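Local coordinates for protein RmpD (Hexulose-6-phosphate synthase) (Streptococcus mutans, PDB 3EXR) that belongs to the orotidine 5'-phosphate decarboxylase / HUMPS family of enzymes and folds as a TIM barrel, at residues A[32-37]-A[54-59]. Residues are numbered along the deposited sequence; the frame is centred on the assembly and turned at random.
Sequences DVIEAG and SLFPDK
Asp-32, just ahead of the barrel strand 33-36, meets Lys-59 through its backbone: the carbonyl O of Asp-32 lies 3.6 Å from Lys-59 CG and 3.8 Å from Lys-59 CD, so methylenes rather than the ammonium group pass beside the peptide. The two charged groups do not touch. Asp-32 OD1 is 5.8 Å from Lys-59 NZ, while the carboxylate uses OD2 to form a salt bridge with Lys-213 and to accept a bond from the Leu-8 backbone N; the amine is instead hydrogen-bonded to the carbonyl of Val-31. At Val-33 the two segments come closest, 5.9 Å from Val-33 CA to Lys-59 CA, yet the valine side chain is directed away from the turn. Ile-34 projects the other way, outward from the barrel. With its CG1 set anti to the carbonyl carbon (chi1 -58°), it extends CD1 over one face of the Phe-56 ring, a CH-pi contact 3.8 Å from CD1 to the ring centroid and 24° off the normal. The methyl is displaced toward the rim and is nearest CD2 of Phe-56, at 3.5 Å from Ile-34 CD1; the two side chains cross at about a right angle. Lys-59 CG adds a looser contact with the same methyl. Phe-56 begins the type I turn that ends at Lys-59, joining helix 47-55 to strand 60-67, so the contact lays the alpha-to-beta connection of a beta-alpha-beta unit against the outer side of the preceding strand. Its chemistry is mainly apolar: the segments meet through side-chain and methylene packing without direct pairing of the Asp-32 and Lys-59 charges, while bends at chi2 and chi3 carry the lysine amine to its main-chain acceptor.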
ATOM      1  N   ASP A  32     -22.924  -0.587   7.851  1.00 10.65           N
ATOM      2  CA  ASP A  32     -22.567   0.638   8.570  1.00 10.44           C
ATOM      3  C   ASP A  32     -21.385   1.360   7.930  1.00 10.83           C
ATOM      4  O   ASP A  32     -21.234   2.576   8.086  1.00 11.18           O
ATOM      5  CB  ASP A  32     -22.210   0.278  10.012  1.00 11.20           C
ATOM      6  CG  ASP A  32     -23.309  -0.470  10.689  1.00 12.29           C
ATOM      7  OD1 ASP A  32     -24.414   0.116  10.740  1.00 13.18           O
ATOM      8  OD2 ASP A  32     -23.112  -1.618  11.144  1.00 13.05           O
ATOM      9  N   VAL A  33     -20.511   0.590   7.294  1.00  9.98           N
ATOM     10  CA  VAL A  33     -19.270   1.147   6.732  1.00  8.79           C
ATOM     11  C   VAL A  33     -19.000   0.532   5.341  1.00  9.63           C
ATOM     12  O   VAL A  33     -19.139  -0.685   5.165  1.00  8.63           O
ATOM     13  CB  VAL A  33     -18.041   0.820   7.634  1.00  9.24           C
ATOM     14  CG1 VAL A  33     -16.797   1.522   7.179  1.00  8.03           C
ATOM     15  CG2 VAL A  33     -18.317   1.089   9.122  1.00  7.52           C
ATOM     16  N   ILE A  34     -18.638   1.371   4.372  1.00  9.11           N
ATOM     17  CA  ILE A  34     -18.280   0.910   3.018  1.00  9.71           C
ATOM     18  C   ILE A  34     -16.825   1.265   2.749  1.00  8.34           C
ATOM     19  O   ILE A  34     -16.408   2.404   2.938  1.00  8.59           O
ATOM     20  CB  ILE A  34     -19.185   1.544   1.929  1.00 10.18           C
ATOM     21  CG1 ILE A  34     -20.643   1.209   2.209  1.00 11.84           C
ATOM     22  CG2 ILE A  34     -18.809   1.020   0.552  1.00 10.93           C
ATOM     23  CD1 ILE A  34     -21.601   2.028   1.476  1.00 13.11           C
ATOM     24  N   GLU A  35     -16.062   0.282   2.284  1.00  7.65           N
ATOM     25  CA  GLU A  35     -14.606   0.416   2.137  1.00  7.67           C
ATOM     26  C   GLU A  35     -14.183   0.209   0.680  1.00  7.49           C
ATOM     27  O   GLU A  35     -14.469  -0.821   0.074  1.00  7.62           O
ATOM     28  CB  GLU A  35     -13.867  -0.599   3.020  1.00  7.18           C
ATOM     29  CG  GLU A  35     -12.368  -0.680   2.754  1.00  8.23           C
ATOM     30  CD  GLU A  35     -11.653  -1.608   3.717  1.00  9.58           C
ATOM     31  OE1 GLU A  35     -12.269  -2.599   4.189  1.00  9.99           O
ATOM     32  OE2 GLU A  35     -10.473  -1.333   4.047  1.00 11.76           O
ATOM     33  N   ALA A  36     -13.508   1.212   0.131  1.00  6.88           N
ATOM     34  CA  ALA A  36     -12.825   1.082  -1.144  1.00  7.86           C
ATOM     35  C   ALA A  36     -11.495   0.391  -0.894  1.00  7.61           C
ATOM     36  O   ALA A  36     -10.561   1.006  -0.332  1.00  7.24           O
ATOM     37  CB  ALA A  36     -12.585   2.470  -1.750  1.00  7.86           C
ATOM     38  N   GLY A  37     -11.395  -0.877  -1.283  1.00  7.67           N
ATOM     39  CA  GLY A  37     -10.222  -1.664  -0.964  1.00  8.28           C
ATOM     40  C   GLY A  37      -8.994  -1.304  -1.785  1.00  7.31           C
ATOM     41  O   GLY A  37      -9.110  -0.737  -2.870  1.00  7.96           O
ATOM     42  N   SER A  54     -21.289  10.106  -2.694  1.00  9.82           N
ATOM     43  CA  SER A  54     -22.497  10.585  -3.351  1.00 10.46           C
ATOM     44  C   SER A  54     -23.666   9.578  -3.184  1.00 10.52           C
ATOM     45  O   SER A  54     -24.813   9.956  -2.903  1.00 11.38           O
ATOM     46  CB  SER A  54     -22.175  10.819  -4.829  1.00 10.67           C
ATOM     47  OG  SER A  54     -23.280  11.355  -5.511  1.00 13.16           O
ATOM     48  N   LEU A  55     -23.380   8.298  -3.382  1.00 10.53           N
ATOM     49  CA  LEU A  55     -24.394   7.280  -3.218  1.00 10.95           C
ATOM     50  C   LEU A  55     -24.847   7.132  -1.765  1.00 11.60           C
ATOM     51  O   LEU A  55     -26.016   6.785  -1.524  1.00 12.16           O
ATOM     52  CB  LEU A  55     -23.858   5.927  -3.709  1.00 10.84           C
ATOM     53  CG  LEU A  55     -23.689   5.796  -5.229  1.00 10.59           C
ATOM     54  CD1 LEU A  55     -22.809   4.593  -5.581  1.00 11.55           C
ATOM     55  CD2 LEU A  55     -25.060   5.659  -5.852  1.00 11.01           C
ATOM     56  N   PHE A  56     -23.918   7.367  -0.826  1.00 11.98           N
ATOM     57  CA  PHE A  56     -24.124   7.096   0.610  1.00 12.32           C
ATOM     58  C   PHE A  56     -23.664   8.274   1.492  1.00 13.65           C
ATOM     59  O   PHE A  56     -22.586   8.237   2.108  1.00 14.02           O
ATOM     60  CB  PHE A  56     -23.421   5.789   0.964  1.00 12.92           C
ATOM     61  CG  PHE A  56     -23.926   4.613   0.185  1.00 13.16           C
ATOM     62  CD1 PHE A  56     -25.172   4.050   0.453  1.00 14.55           C
ATOM     63  CD2 PHE A  56     -23.170   4.066  -0.845  1.00 15.60           C
ATOM     64  CE1 PHE A  56     -25.646   2.979  -0.296  1.00 15.74           C
ATOM     65  CE2 PHE A  56     -23.651   3.005  -1.573  1.00 15.03           C
ATOM     66  CZ  PHE A  56     -24.868   2.455  -1.299  1.00 15.30           C
ATOM     67  N   PRO A  57     -24.435   9.362   1.501  1.00 15.52           N
ATOM     68  CA  PRO A  57     -24.022  10.607   2.168  1.00 17.45           C
ATOM     69  C   PRO A  57     -23.726  10.445   3.660  1.00 18.88           C
ATOM     70  O   PRO A  57     -22.891  11.181   4.198  1.00 20.41           O
ATOM     71  CB  PRO A  57     -25.223  11.551   1.960  1.00 17.45           C
ATOM     72  CG  PRO A  57     -26.313  10.716   1.316  1.00 17.27           C
ATOM     73  CD  PRO A  57     -25.708   9.506   0.762  1.00 15.66           C
ATOM     74  N   ASP A  58     -24.363   9.470   4.295  1.00 20.15           N
ATOM     75  CA  ASP A  58     -24.306   9.355   5.750  1.00 21.02           C
ATOM     76  C   ASP A  58     -23.698   8.030   6.227  1.00 20.21           C
ATOM     77  O   ASP A  58     -23.882   7.631   7.377  1.00 21.43           O
ATOM     78  CB  ASP A  58     -25.706   9.588   6.328  1.00 21.93           C
ATOM     79  CG  ASP A  58     -26.275  10.982   5.966  1.00 23.63           C
ATOM     80  OD1 ASP A  58     -25.565  12.009   6.068  1.00 24.82           O
ATOM     81  OD2 ASP A  58     -27.453  11.093   5.578  1.00 28.29           O
ATOM     82  N   LYS A  59     -22.967   7.345   5.353  1.00 17.48           N
ATOM     83  CA  LYS A  59     -22.316   6.104   5.729  1.00 16.15           C
ATOM     84  C   LYS A  59     -20.882   6.423   6.026  1.00 13.56           C
ATOM     85  O   LYS A  59     -20.336   7.393   5.511  1.00 13.77           O
ATOM     86  CB  LYS A  59     -22.345   5.093   4.592  1.00 16.95           C
ATOM     87  CG  LYS A  59     -22.669   3.709   5.032  1.00 20.84           C
ATOM     88  CD  LYS A  59     -24.058   3.670   5.734  1.00 23.70           C
ATOM     89  CE  LYS A  59     -25.112   3.011   4.889  1.00 24.72           C
ATOM     90  NZ  LYS A  59     -26.175   2.449   5.756  1.00 25.90           N
TER